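Local coordinates for aminoacyltransferase FemA (Staphylococcus aureus, PDB 1LRZ), which helps build the pentaglycine interpeptide bridge of staphylococcal peptidoglycan, adding its second and third glycines from glycyl-tRNA, at residues S159-K164 with E348-A353; G365-G368 with D373-D376; N264-D269 with H280-N285; L311-G316 with N334-F339; E84-F89 with D129-K134. All blocks are in the same frame, centred on the assembly; numbering follows the deposited sequence.

How the contacts relate
The five contacts run along an elongated molecule from contact 5 to contact 3, whose centres lie 75 Å apart. Contact 5 packs two helices beside the seven-stranded sheet. Contacts 1 and 4 both reach the nine-stranded sheet, contact 1 on strand 157-162 and contact 4 on strand 310-320; their nearest atoms are about 7 Å apart. Contact 2 ties the loop that follows strand 360-365 and touches contact 1 directly, Ser159 CB meeting Val366 CG1 at 4.0 Å. Contact 3 lies out on the helical hairpin, its centre 37 Å from that of contact 4, yet helix 277-307 leads straight into strand 310-320, so the arm joins the globular body there.

Contact 1: residues S159-K164 with E348-A353; sequences SVLDLK and EMINYA
The tightest packing here falls just past the end of a strand: Leu163 CD1 presses on Ala353 CB at 3.5 Å, while the strand's own Leu161 stands a little further off. The contact lays helix 341-355 beside strand 157-162. That helix is the connection of a beta-alpha-beta crossover between the parallel strands 325-332 and 360-365 of the nine-stranded sheet, in a family related to the acetyltransferases. Strand 157-162 runs antiparallel to 360-365, pairing through Leu161 with Tyr361, and the side chain of Ile350 touches that same Tyr361.

Two leucines reach across by different routes. Leu161 extends with CG trans to the backbone N (chi1 179°) and brings CD2 to Ile350 CD1 at 4.2 Å, the two side chains crossing at about a right angle. Leu163 has CG trans to the carbonyl carbon instead (chi1 -57°), and its two methyls divide their work. CD1 goes to the alanine, one helical turn on from Ile350, whereas CD2 approaches Ile350 CG2 at 4.4 Å. Ile350 thus offers one branch to each leucine, CD1 to Leu161 and CG2 to Leu163.

All four touching residues are buried, and no hydrogen bond crosses the interface, which is aliphatic apart from one carbonyl. Tyr386 and Ile358 add further cover to Ile350 and Ala353 respectively. Asp162, which does not touch the helix, makes an Asx turn spanning Leu163, its OD1 accepting from Lys164 N at 2.9 Å. Leu163 CD1 also comes within 4.1 Å of Ile350 O.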
# COMPACT_ATOMS: atom_id res chain seq x y z
N SER A 159 -6.22 5.71 2.46
CA SER A 159 -5.48 6.85 3.00
C SER A 159 -4.40 7.01 1.93
O SER A 159 -3.55 6.13 1.77
CB SER A 159 -4.83 6.51 4.34
OG SER A 159 -3.87 7.51 4.67
N VAL A 160 -4.42 8.13 1.22
CA VAL A 160 -3.50 8.33 0.10
C VAL A 160 -2.64 9.58 0.18
O VAL A 160 -3.14 10.67 0.44
CB VAL A 160 -4.32 8.39 -1.22
CG1 VAL A 160 -3.39 8.47 -2.43
CG2 VAL A 160 -5.24 7.16 -1.29
N LEU A 161 -1.34 9.41 -0.07
CA LEU A 161 -0.37 10.50 -0.03
C LEU A 161 0.00 10.90 -1.46
O LEU A 161 0.56 10.11 -2.22
CB LEU A 161 0.89 10.06 0.71
CG LEU A 161 2.04 11.07 0.83
CD1 LEU A 161 1.57 12.32 1.59
CD2 LEU A 161 3.20 10.40 1.57
N ASP A 162 -0.31 12.14 -1.81
CA ASP A 162 -0.02 12.65 -3.15
C ASP A 162 1.43 13.09 -3.24
O ASP A 162 1.90 13.91 -2.45
CB ASP A 162 -0.96 13.81 -3.48
CG ASP A 162 -0.69 14.41 -4.85
OD1 ASP A 162 -0.01 13.75 -5.67
OD2 ASP A 162 -1.17 15.53 -5.11
N LEU A 163 2.15 12.54 -4.22
CA LEU A 163 3.57 12.88 -4.38
C LEU A 163 3.84 13.76 -5.60
O LEU A 163 4.99 14.14 -5.85
CB LEU A 163 4.39 11.59 -4.49
CG LEU A 163 4.30 10.56 -3.35
CD1 LEU A 163 5.17 9.36 -3.71
CD2 LEU A 163 4.75 11.16 -2.03
N LYS A 164 2.80 14.07 -6.37
CA LYS A 164 2.98 14.88 -7.57
C LYS A 164 3.70 16.20 -7.26
O LYS A 164 3.28 16.95 -6.37
CB LYS A 164 1.62 15.18 -8.22
CG LYS A 164 1.73 15.93 -9.56
CD LYS A 164 2.48 15.07 -10.59
CE LYS A 164 2.68 15.77 -11.92
NZ LYS A 164 3.30 14.84 -12.91
N GLU A 348 11.38 3.91 2.86
CA GLU A 348 12.01 3.25 1.71
C GLU A 348 11.07 3.25 0.51
O GLU A 348 11.47 3.57 -0.61
CB GLU A 348 12.38 1.80 2.06
CG GLU A 348 12.89 0.95 0.88
CD GLU A 348 14.33 1.26 0.48
OE1 GLU A 348 15.19 1.39 1.38
OE2 GLU A 348 14.62 1.35 -0.74
N MET A 349 9.80 2.91 0.73
CA MET A 349 8.86 2.83 -0.37
C MET A 349 8.34 4.18 -0.87
O MET A 349 8.02 4.33 -2.04
CB MET A 349 7.74 1.86 -0.01
CG MET A 349 8.28 0.42 0.24
SD MET A 349 9.37 -0.26 -1.09
CE MET A 349 8.33 -0.09 -2.41
N ILE A 350 8.24 5.16 0.02
CA ILE A 350 7.83 6.50 -0.40
C ILE A 350 8.94 7.00 -1.33
O ILE A 350 8.67 7.61 -2.37
CB ILE A 350 7.71 7.46 0.81
CG1 ILE A 350 6.43 7.15 1.59
CG2 ILE A 350 7.76 8.90 0.33
CD1 ILE A 350 6.29 7.95 2.87
N ASN A 351 10.20 6.73 -0.96
CA ASN A 351 11.33 7.15 -1.78
C ASN A 351 11.39 6.38 -3.09
O ASN A 351 11.81 6.93 -4.12
CB ASN A 351 12.64 7.01 -1.01
CG ASN A 351 12.99 8.30 -0.27
OD1 ASN A 351 13.38 9.29 -0.89
ND2 ASN A 351 12.82 8.30 1.05
N TYR A 352 10.97 5.11 -3.05
CA TYR A 352 10.95 4.30 -4.26
C TYR A 352 10.07 5.06 -5.27
O TYR A 352 10.48 5.31 -6.41
CB TYR A 352 10.34 2.93 -3.97
CG TYR A 352 10.25 2.03 -5.19
CD1 TYR A 352 11.10 0.93 -5.33
CD2 TYR A 352 9.33 2.30 -6.21
CE1 TYR A 352 11.03 0.10 -6.47
CE2 TYR A 352 9.25 1.48 -7.34
CZ TYR A 352 10.10 0.39 -7.46
OH TYR A 352 10.03 -0.41 -8.58
N ALA A 353 8.86 5.42 -4.84
CA ALA A 353 7.92 6.14 -5.70
C ALA A 353 8.49 7.47 -6.22
O ALA A 353 8.36 7.78 -7.41
CB ALA A 353 6.60 6.40 -4.94

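Contact 2: residues G365-G368 with D373-D376; sequences GVSG and DAED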
# COMPACT_ATOMS: atom_id res chain seq x y z
N GLY A 365 -6.20 0.67 2.77
CA GLY A 365 -7.37 0.58 3.62
C GLY A 365 -7.52 1.14 5.02
O GLY A 365 -6.65 0.95 5.87
N VAL A 366 -8.63 1.85 5.25
CA VAL A 366 -8.98 2.33 6.59
C VAL A 366 -10.47 1.99 6.70
O VAL A 366 -11.18 1.95 5.68
CB VAL A 366 -8.74 3.87 6.80
CG1 VAL A 366 -7.25 4.19 6.57
CG2 VAL A 366 -9.63 4.69 5.90
N SER A 367 -10.94 1.73 7.91
CA SER A 367 -12.34 1.33 8.12
C SER A 367 -13.39 2.33 7.66
O SER A 367 -14.48 1.94 7.26
CB SER A 367 -12.58 1.00 9.59
OG SER A 367 -12.49 2.18 10.38
N GLY A 368 -13.08 3.62 7.73
CA GLY A 368 -14.06 4.61 7.34
C GLY A 368 -14.88 5.06 8.55
O GLY A 368 -15.70 5.97 8.45
N ASP A 373 -12.68 4.95 19.16
CA ASP A 373 -12.85 3.54 19.49
C ASP A 373 -12.73 2.65 18.26
O ASP A 373 -12.76 1.42 18.37
CB ASP A 373 -14.23 3.33 20.14
CG ASP A 373 -15.38 3.46 19.15
OD1 ASP A 373 -15.60 2.52 18.36
OD2 ASP A 373 -16.05 4.52 19.15
N ALA A 374 -12.60 3.26 17.09
CA ALA A 374 -12.48 2.48 15.86
C ALA A 374 -11.40 1.42 16.00
O ALA A 374 -10.35 1.64 16.60
CB ALA A 374 -12.18 3.39 14.68
N GLU A 375 -11.67 0.26 15.42
CA GLU A 375 -10.74 -0.86 15.44
C GLU A 375 -9.35 -0.50 14.91
O GLU A 375 -8.34 -0.98 15.42
CB GLU A 375 -11.33 -1.99 14.60
CG GLU A 375 -10.47 -3.20 14.43
CD GLU A 375 -11.05 -4.16 13.41
OE1 GLU A 375 -12.25 -4.51 13.55
OE2 GLU A 375 -10.32 -4.56 12.47
N ASP A 376 -9.30 0.36 13.89
CA ASP A 376 -8.04 0.77 13.29
C ASP A 376 -7.64 2.21 13.65
O ASP A 376 -6.87 2.84 12.92
CB ASP A 376 -8.10 0.59 11.76
CG ASP A 376 -9.14 1.52 11.10
OD1 ASP A 376 -10.07 1.99 11.79
OD2 ASP A 376 -9.03 1.76 9.87
O HOH W 1 -6.50 1.10 8.61
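Ser367 and Asp376 bring their CA atoms to 6.7 Å of each other as the chain leaving strand 360-365 loops out and returns to begin helix 377-384. The contact is carried by the carboxylate of Asp376, which reaches over to hold both the backbone and the side chain of Ser367. OD2 accepts from Ser367 N at 2.7 Å, and this bond is nearly straight, with an angle of 167° at the hydrogen. OD1 accepts from Ser367 OG at 2.8 Å. Both donors come to the syn side of their oxygens, each lifted about a third of a right angle from the carboxylate plane. With one bond to each oxygen, the flat group has its rotation fixed.

OD2 carries a second load: water 1 donates to it at 2.9 Å and also to Gly365 O at 2.7 Å, bridging the end of the strand to the start of the helix. Lys383 makes a weak hydrogen bond to that same carbonyl. Ser367 OG sits between its backbone N and carbonyl carbon (chi1 68°), from where it donates to Asp376 and accepts from Lys369 N, an ST turn. Val366 slips in beside the carboxylate, its CA 3.3 Å from Asp376 OD2, and Phe149 packs against both Ser367 and Asp376.

Asp376 occupies the N-cap position of helix 377-384, but its side chain makes no capping bond and is spent on the serine. The result is a tied strand-to-helix loop, at the start of the helical crossover that leads from strand 360-365 to strand 389-393.

Contact 3: residues N264-D269 with H280-N285; sequences NKALKD and HNKRDN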
# COMPACT_ATOMS: atom_id res chain seq x y z
N ASN A 264 40.11 13.26 24.37
CA ASN A 264 41.49 13.51 24.74
C ASN A 264 41.91 14.93 24.39
O ASN A 264 42.69 15.53 25.11
CB ASN A 264 42.41 12.46 24.11
CG ASN A 264 42.20 11.07 24.72
OD1 ASN A 264 42.15 10.92 25.94
ND2 ASN A 264 42.09 10.06 23.86
N LYS A 265 41.39 15.47 23.28
CA LYS A 265 41.71 16.84 22.92
C LYS A 265 41.19 17.70 24.06
O LYS A 265 41.87 18.60 24.55
CB LYS A 265 41.00 17.27 21.63
CG LYS A 265 41.46 16.58 20.36
CD LYS A 265 40.61 17.05 19.18
CE LYS A 265 40.93 16.28 17.90
NZ LYS A 265 39.97 16.59 16.79
N ALA A 266 39.96 17.42 24.47
CA ALA A 266 39.31 18.16 25.55
C ALA A 266 40.12 18.12 26.84
O ALA A 266 40.27 19.14 27.51
CB ALA A 266 37.91 17.58 25.79
N LEU A 267 40.62 16.94 27.18
CA LEU A 267 41.40 16.77 28.40
C LEU A 267 42.71 17.58 28.34
O LEU A 267 43.12 18.17 29.33
CB LEU A 267 41.69 15.29 28.62
CG LEU A 267 40.40 14.49 28.82
CD1 LEU A 267 40.68 13.00 28.77
CD2 LEU A 267 39.77 14.88 30.16
N LYS A 268 43.34 17.61 27.17
CA LYS A 268 44.58 18.37 27.01
C LYS A 268 44.27 19.83 27.25
O LYS A 268 45.02 20.54 27.93
CB LYS A 268 45.14 18.20 25.60
CG LYS A 268 45.80 16.86 25.32
CD LYS A 268 46.33 16.81 23.89
CE LYS A 268 46.95 15.46 23.56
NZ LYS A 268 47.47 15.40 22.16
N ASP A 269 43.16 20.29 26.68
CA ASP A 269 42.73 21.67 26.81
C ASP A 269 42.54 22.06 28.26
O ASP A 269 42.99 23.13 28.69
CB ASP A 269 41.42 21.89 26.05
CG ASP A 269 41.61 21.86 24.56
OD1 ASP A 269 42.42 21.03 24.08
OD2 ASP A 269 40.95 22.67 23.86
N HIS A 280 35.70 22.43 30.17
CA HIS A 280 35.14 21.50 31.14
C HIS A 280 33.78 21.03 30.63
O HIS A 280 33.46 19.84 30.72
CB HIS A 280 34.96 22.19 32.49
CG HIS A 280 36.24 22.38 33.25
ND1 HIS A 280 36.90 21.34 33.86
CD2 HIS A 280 36.98 23.49 33.49
CE1 HIS A 280 37.99 21.80 34.46
NE2 HIS A 280 38.06 23.10 34.25
N ASN A 281 32.99 21.96 30.10
CA ASN A 281 31.67 21.62 29.58
C ASN A 281 31.82 20.69 28.39
O ASN A 281 31.02 19.77 28.21
CB ASN A 281 30.90 22.88 29.16
CG ASN A 281 30.38 23.66 30.35
OD1 ASN A 281 30.10 23.08 31.41
ND2 ASN A 281 30.24 24.97 30.18
N LYS A 282 32.84 20.93 27.57
CA LYS A 282 33.08 20.09 26.40
C LYS A 282 33.42 18.65 26.79
O LYS A 282 32.93 17.70 26.18
CB LYS A 282 34.20 20.67 25.53
CG LYS A 282 34.43 19.88 24.26
CD LYS A 282 33.11 19.63 23.54
CE LYS A 282 33.31 18.86 22.24
NZ LYS A 282 34.12 19.64 21.27
N ARG A 283 34.25 18.49 27.82
CA ARG A 283 34.63 17.17 28.31
C ARG A 283 33.37 16.43 28.81
O ARG A 283 33.16 15.26 28.48
CB ARG A 283 35.63 17.31 29.46
CG ARG A 283 35.98 16.02 30.18
CD ARG A 283 36.46 16.32 31.59
NE ARG A 283 35.38 16.93 32.37
CZ ARG A 283 35.55 17.81 33.35
NH1 ARG A 283 34.50 18.29 33.99
NH2 ARG A 283 36.77 18.22 33.68
N ASP A 284 32.55 17.10 29.62
CA ASP A 284 31.32 16.50 30.13
C ASP A 284 30.40 16.08 28.99
O ASP A 284 29.76 15.03 29.05
CB ASP A 284 30.55 17.48 31.03
CG ASP A 284 31.24 17.71 32.36
OD1 ASP A 284 32.26 17.04 32.64
OD2 ASP A 284 30.75 18.57 33.13
N ASN A 285 30.31 16.93 27.97
CA ASN A 285 29.48 16.66 26.80
C ASN A 285 29.92 15.34 26.14
O ASN A 285 29.10 14.46 25.87
CB ASN A 285 29.60 17.83 25.81
CG ASN A 285 29.10 17.48 24.41
OD1 ASN A 285 27.91 17.59 24.10
ND2 ASN A 285 30.02 17.06 23.56
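Asp284 OD1 is gripped by two nitrogens of Arg283, the residue whose aliphatic stem meets Leu267 of the facing helix. NH1 donates at 2.9 Å and NE donates to that same Asp284 OD1 at 3.1 Å, both parts of one side-on salt bridge. The guanidinium thus presents its NE side, with the oxygen lying in the guanidinium plane, while both nitrogens stand on one face of the carboxylate. The charged end leads away from the opposite helix, and it is the methylenes that face it.

Leu267 CD2 sits over that stem, 3.9 Å from Arg283 CD, and the two side chains cross at about a right angle. Arg283 starts out with CG trans to its backbone N (chi1 173°), aiming CG and CD toward the leucine, and then bends at chi3 to carry the guanidinium off. His280 CA lies over the centre of one guanidinium face.

These helices, 245-272 and 277-307, form the long antiparallel coiled-coil arm of FemA, projecting far from the globular body. Here their axes approach to 8.9 Å with N-to-C directions 154° apart. The backbones come nearest at Ala266, whose CA lies 5.5 Å from Arg283 CA, consistent with its small side chain. Its methyl CB touches Arg283 CA at 4.2 Å and is flanked by Lys282 CG. Of the four touching residues Ala266 is the buried one, whereas Leu267 and Lys282 stay at the solvent-facing margin. Leu263 and Ile270 of helix 245-272 also lie against Arg283, and His280 NE2 is hydrogen-bonded to Pro274 O in the turn joining the helices.

Contact 4: residues L311-G316 with N334-F339; sequences LPISAG and NAFRHF
Leu311 CD2 sits like a plug over the middle of the Phe336 ring, 3.5 Å from its centroid. The line from methyl to centroid leans only 4° from the ring normal, so all six ring carbons are almost equally near, a centred CH-pi contact. Leu311 CD1 drops beside it, 3.8 Å from Phe336 CE1. The far face of the ring is backed toward its rim by Ala335 CB, leaving the phenyl sandwiched between a strand residue and its own chain neighbour.

Ile313, two residues along strand 310-320, is the second bump. It is forked: CG2 meets Phe336 CB at 3.9 Å, while the longer arm carries CD1 to Phe339 CB at 3.7 Å. Its CG1 lies between backbone N and carbonyl carbon (chi1 59°), the setting that spreads the two branches over both aromatic residues. The hollow they enter is made by the turn between strand 325-332 and helix 341-355, which ends in a 3-10 turn closed by Phe339 N bonding to Phe336 O. Phe336 CB in turn rests at the edge of the Phe339 ring, and His338 CE1 covers part of one face of that ring.

Ile313 and Ser314 form a classic beta bulge opposite Ala241 of strand 236-244. Leu303 of helix 277-307 touches both phenylalanines, and His307 meets Phe336 edge-to-face, so the base of the helical arm joins this cluster. No hydrogen bond joins 311-316 to 334-339; the backbone link is made just before, between Ile313 and Ser333. Dispersion and one CH-pi contact hold these segments together, so their fit depends on close packing.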
# COMPACT_ATOMS: atom_id res chain seq x y z
N LEU A 311 18.31 -9.02 13.36
CA LEU A 311 17.06 -8.83 14.07
C LEU A 311 16.05 -8.15 13.16
O LEU A 311 16.19 -6.97 12.83
CB LEU A 311 17.27 -7.97 15.32
CG LEU A 311 15.98 -7.80 16.14
CD1 LEU A 311 15.53 -9.16 16.66
CD2 LEU A 311 16.19 -6.83 17.29
N PRO A 312 15.04 -8.91 12.69
CA PRO A 312 14.02 -8.32 11.82
C PRO A 312 13.10 -7.53 12.73
O PRO A 312 12.70 -8.05 13.78
CB PRO A 312 13.35 -9.54 11.21
CG PRO A 312 13.43 -10.55 12.32
CD PRO A 312 14.84 -10.36 12.85
N ILE A 313 12.77 -6.29 12.37
CA ILE A 313 11.91 -5.50 13.24
C ILE A 313 10.60 -4.97 12.63
O ILE A 313 9.69 -4.59 13.37
CB ILE A 313 12.70 -4.33 13.83
CG1 ILE A 313 13.26 -3.45 12.71
CG2 ILE A 313 13.85 -4.88 14.69
CD1 ILE A 313 13.83 -2.14 13.22
N SER A 314 10.50 -4.97 11.31
CA SER A 314 9.28 -4.50 10.64
C SER A 314 9.34 -4.94 9.18
O SER A 314 10.42 -5.07 8.61
CB SER A 314 9.18 -2.97 10.74
OG SER A 314 7.92 -2.49 10.30
N ALA A 315 8.18 -5.19 8.59
CA ALA A 315 8.13 -5.61 7.19
C ALA A 315 6.82 -5.18 6.55
O ALA A 315 5.83 -4.94 7.25
CB ALA A 315 8.30 -7.13 7.07
N GLY A 316 6.84 -5.08 5.23
CA GLY A 316 5.65 -4.69 4.50
C GLY A 316 5.58 -5.43 3.17
O GLY A 316 6.61 -5.86 2.63
N ASN A 334 6.46 -5.68 18.36
CA ASN A 334 6.13 -4.85 19.52
C ASN A 334 7.32 -4.59 20.42
O ASN A 334 7.46 -3.50 20.97
CB ASN A 334 5.03 -5.53 20.35
CG ASN A 334 3.74 -5.70 19.58
OD1 ASN A 334 3.19 -4.72 19.06
ND2 ASN A 334 3.25 -6.93 19.49
N ALA A 335 8.19 -5.58 20.56
CA ALA A 335 9.35 -5.46 21.43
C ALA A 335 10.41 -4.47 20.93
O ALA A 335 11.17 -3.92 21.72
CB ALA A 335 9.99 -6.83 21.63
N PHE A 336 10.45 -4.23 19.63
CA PHE A 336 11.46 -3.33 19.11
C PHE A 336 10.93 -2.11 18.38
O PHE A 336 11.58 -1.59 17.47
CB PHE A 336 12.42 -4.11 18.21
CG PHE A 336 13.03 -5.30 18.89
CD1 PHE A 336 12.64 -6.58 18.56
CD2 PHE A 336 13.95 -5.12 19.92
CE1 PHE A 336 13.16 -7.68 19.23
CE2 PHE A 336 14.48 -6.22 20.60
CZ PHE A 336 14.08 -7.50 20.25
N ARG A 337 9.74 -1.66 18.78
CA ARG A 337 9.15 -0.48 18.17
C ARG A 337 10.03 0.74 18.33
O ARG A 337 10.01 1.64 17.48
CB ARG A 337 7.78 -0.19 18.77
CG ARG A 337 6.67 -1.07 18.22
CD ARG A 337 5.30 -0.56 18.60
NE ARG A 337 4.26 -1.49 18.14
CZ ARG A 337 3.90 -1.64 16.87
NH1 ARG A 337 4.48 -0.91 15.92
NH2 ARG A 337 2.96 -2.52 16.55
N HIS A 338 10.82 0.78 19.39
CA HIS A 338 11.68 1.93 19.63
C HIS A 338 12.76 2.10 18.56
O HIS A 338 13.39 3.15 18.48
CB HIS A 338 12.29 1.89 21.04
CG HIS A 338 13.16 0.70 21.30
ND1 HIS A 338 14.52 0.70 21.06
CD2 HIS A 338 12.87 -0.54 21.77
CE1 HIS A 338 15.02 -0.48 21.37
NE2 HIS A 338 14.04 -1.25 21.80
N PHE A 339 12.98 1.07 17.75
CA PHE A 339 13.97 1.17 16.67
C PHE A 339 13.35 1.84 15.44
O PHE A 339 14.06 2.15 14.47
CB PHE A 339 14.53 -0.20 16.29
CG PHE A 339 15.64 -0.67 17.19
CD1 PHE A 339 15.48 -1.80 18.00
CD2 PHE A 339 16.86 0.00 17.23
CE1 PHE A 339 16.52 -2.24 18.83
CE2 PHE A 339 17.91 -0.43 18.06
CZ PHE A 339 17.73 -1.56 18.86

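Contact 5: residues E84-F89 with D129-K134; sequences ELVHFF and DWFFDK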
# COMPACT_ATOMS: atom_id res chain seq x y z
N GLU A 84 -20.83 8.84 -22.11
CA GLU A 84 -21.35 8.00 -23.17
C GLU A 84 -20.53 6.73 -23.29
O GLU A 84 -21.07 5.64 -23.51
CB GLU A 84 -21.35 8.75 -24.51
CG GLU A 84 -22.11 10.07 -24.47
CD GLU A 84 -22.21 10.76 -25.85
OE1 GLU A 84 -21.17 10.86 -26.55
OE2 GLU A 84 -23.32 11.20 -26.21
N LEU A 85 -19.21 6.87 -23.14
CA LEU A 85 -18.34 5.71 -23.23
C LEU A 85 -18.60 4.80 -22.03
O LEU A 85 -18.67 3.58 -22.16
CB LEU A 85 -16.87 6.15 -23.26
CG LEU A 85 -15.82 5.04 -23.25
CD1 LEU A 85 -15.98 4.16 -24.50
CD2 LEU A 85 -14.43 5.67 -23.22
N VAL A 86 -18.77 5.39 -20.85
CA VAL A 86 -19.04 4.59 -19.66
C VAL A 86 -20.34 3.80 -19.84
O VAL A 86 -20.43 2.62 -19.49
CB VAL A 86 -19.11 5.48 -18.40
CG1 VAL A 86 -19.69 4.70 -17.24
CG2 VAL A 86 -17.71 5.97 -18.04
N HIS A 87 -21.35 4.46 -20.39
CA HIS A 87 -22.65 3.84 -20.63
C HIS A 87 -22.51 2.64 -21.58
O HIS A 87 -22.98 1.54 -21.29
CB HIS A 87 -23.61 4.86 -21.24
CG HIS A 87 -25.00 4.35 -21.43
ND1 HIS A 87 -25.98 4.51 -20.48
CD2 HIS A 87 -25.56 3.67 -22.46
CE1 HIS A 87 -27.10 3.95 -20.91
NE2 HIS A 87 -26.87 3.43 -22.11
N PHE A 88 -21.85 2.87 -22.71
CA PHE A 88 -21.61 1.83 -23.70
C PHE A 88 -20.91 0.62 -23.08
O PHE A 88 -21.28 -0.52 -23.32
CB PHE A 88 -20.75 2.37 -24.84
CG PHE A 88 -20.44 1.36 -25.91
CD1 PHE A 88 -21.43 0.94 -26.80
CD2 PHE A 88 -19.17 0.82 -26.02
CE1 PHE A 88 -21.14 -0.01 -27.79
CE2 PHE A 88 -18.88 -0.12 -27.01
CZ PHE A 88 -19.87 -0.53 -27.90
N PHE A 89 -19.87 0.89 -22.30
CA PHE A 89 -19.12 -0.21 -21.69
C PHE A 89 -19.95 -1.09 -20.76
O PHE A 89 -19.90 -2.31 -20.86
CB PHE A 89 -17.90 0.30 -20.91
CG PHE A 89 -17.10 -0.80 -20.27
CD1 PHE A 89 -17.44 -1.30 -19.02
CD2 PHE A 89 -16.05 -1.39 -20.96
CE1 PHE A 89 -16.76 -2.38 -18.48
CE2 PHE A 89 -15.36 -2.47 -20.42
CZ PHE A 89 -15.71 -2.97 -19.18
N ASP A 129 -20.81 11.74 -8.85
CA ASP A 129 -22.14 11.38 -8.34
C ASP A 129 -23.08 10.85 -9.44
O ASP A 129 -23.91 9.99 -9.17
CB ASP A 129 -22.79 12.61 -7.69
CG ASP A 129 -22.18 12.95 -6.34
OD1 ASP A 129 -21.09 12.43 -6.00
OD2 ASP A 129 -22.79 13.76 -5.61
N TRP A 130 -22.95 11.37 -10.66
CA TRP A 130 -23.79 10.94 -11.78
C TRP A 130 -23.68 9.43 -12.01
O TRP A 130 -24.60 8.79 -12.55
CB TRP A 130 -23.38 11.65 -13.07
CG TRP A 130 -22.00 11.32 -13.53
CD1 TRP A 130 -20.84 11.96 -13.19
CD2 TRP A 130 -21.61 10.22 -14.38
NE1 TRP A 130 -19.76 11.33 -13.77
CE2 TRP A 130 -20.21 10.26 -14.50
CE3 TRP A 130 -22.33 9.22 -15.05
CZ2 TRP A 130 -19.49 9.32 -15.27
CZ3 TRP A 130 -21.61 8.28 -15.81
CH2 TRP A 130 -20.21 8.34 -15.91
N PHE A 131 -22.56 8.85 -11.61
CA PHE A 131 -22.34 7.43 -11.79
C PHE A 131 -23.41 6.57 -11.13
O PHE A 131 -23.86 5.58 -11.71
CB PHE A 131 -20.97 7.03 -11.24
CG PHE A 131 -20.56 5.63 -11.60
CD1 PHE A 131 -20.23 5.31 -12.91
CD2 PHE A 131 -20.52 4.64 -10.63
CE1 PHE A 131 -19.86 4.01 -13.26
CE2 PHE A 131 -20.16 3.34 -10.96
CZ PHE A 131 -19.82 3.03 -12.28
N PHE A 132 -23.81 6.93 -9.91
CA PHE A 132 -24.82 6.14 -9.21
C PHE A 132 -26.12 6.01 -10.01
O PHE A 132 -26.68 4.91 -10.14
CB PHE A 132 -25.12 6.73 -7.82
CG PHE A 132 -23.93 6.71 -6.88
CD1 PHE A 132 -23.06 7.80 -6.81
CD2 PHE A 132 -23.68 5.60 -6.07
CE1 PHE A 132 -21.95 7.78 -5.96
CE2 PHE A 132 -22.57 5.56 -5.21
CZ PHE A 132 -21.70 6.66 -5.16
N ASP A 133 -26.60 7.12 -10.56
CA ASP A 133 -27.84 7.12 -11.34
C ASP A 133 -27.69 6.31 -12.62
O ASP A 133 -28.59 5.55 -12.98
CB ASP A 133 -28.24 8.56 -11.69
CG ASP A 133 -29.02 9.25 -10.57
OD1 ASP A 133 -29.21 10.48 -10.64
OD2 ASP A 133 -29.44 8.55 -9.62
N LYS A 134 -26.56 6.48 -13.30
CA LYS A 134 -26.34 5.73 -14.52
C LYS A 134 -26.31 4.22 -14.25
O LYS A 134 -26.92 3.45 -15.00
CB LYS A 134 -25.04 6.18 -15.19
CG LYS A 134 -24.66 5.33 -16.40
CD LYS A 134 -24.12 6.18 -17.53
CE LYS A 134 -25.22 7.06 -18.09
NZ LYS A 134 -24.76 7.87 -19.26
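Val86 points its branches at the rims of two aromatic rings, meeting neither over its face. CG1 touches Trp130 CH2 at 3.9 Å and Phe131 CE1 at 4.0 Å, each from near the plane of the ring. Valine and tryptophan reach out from opposite directions, whereas Phe131 crosses Val86 at about a right angle. Trp130 CG lies between its backbone N and carbonyl carbon (chi1 65°), which sends the far corner of the indole toward the other helix.

The second pair is His87, next to Val86, and Lys134, a turn further along its helix. The lysine, bent at chi2 and chi3, passes across the edge of the imidazole with its methylenes, CE lying 3.6 Å from His87 ND1. That nitrogen is buried here and has no hydrogen-bonding partner in the model. Lys134 CD also rests at the edge of the indole, joining the two pairs.

The helix axes stay 11.5 Å apart and are inclined at 34°, a wide spacing bridged mainly by the large side chains of Trp130, Phe131 and Lys134. Phe131 packs edge-to-face with Phe397 of the seven-stranded sheet. Helix 83-98 connects the parallel strands 67-78 and 102-107 of that sheet, a beta-alpha-beta crossover consistent with the acetyltransferase-like fold of the family.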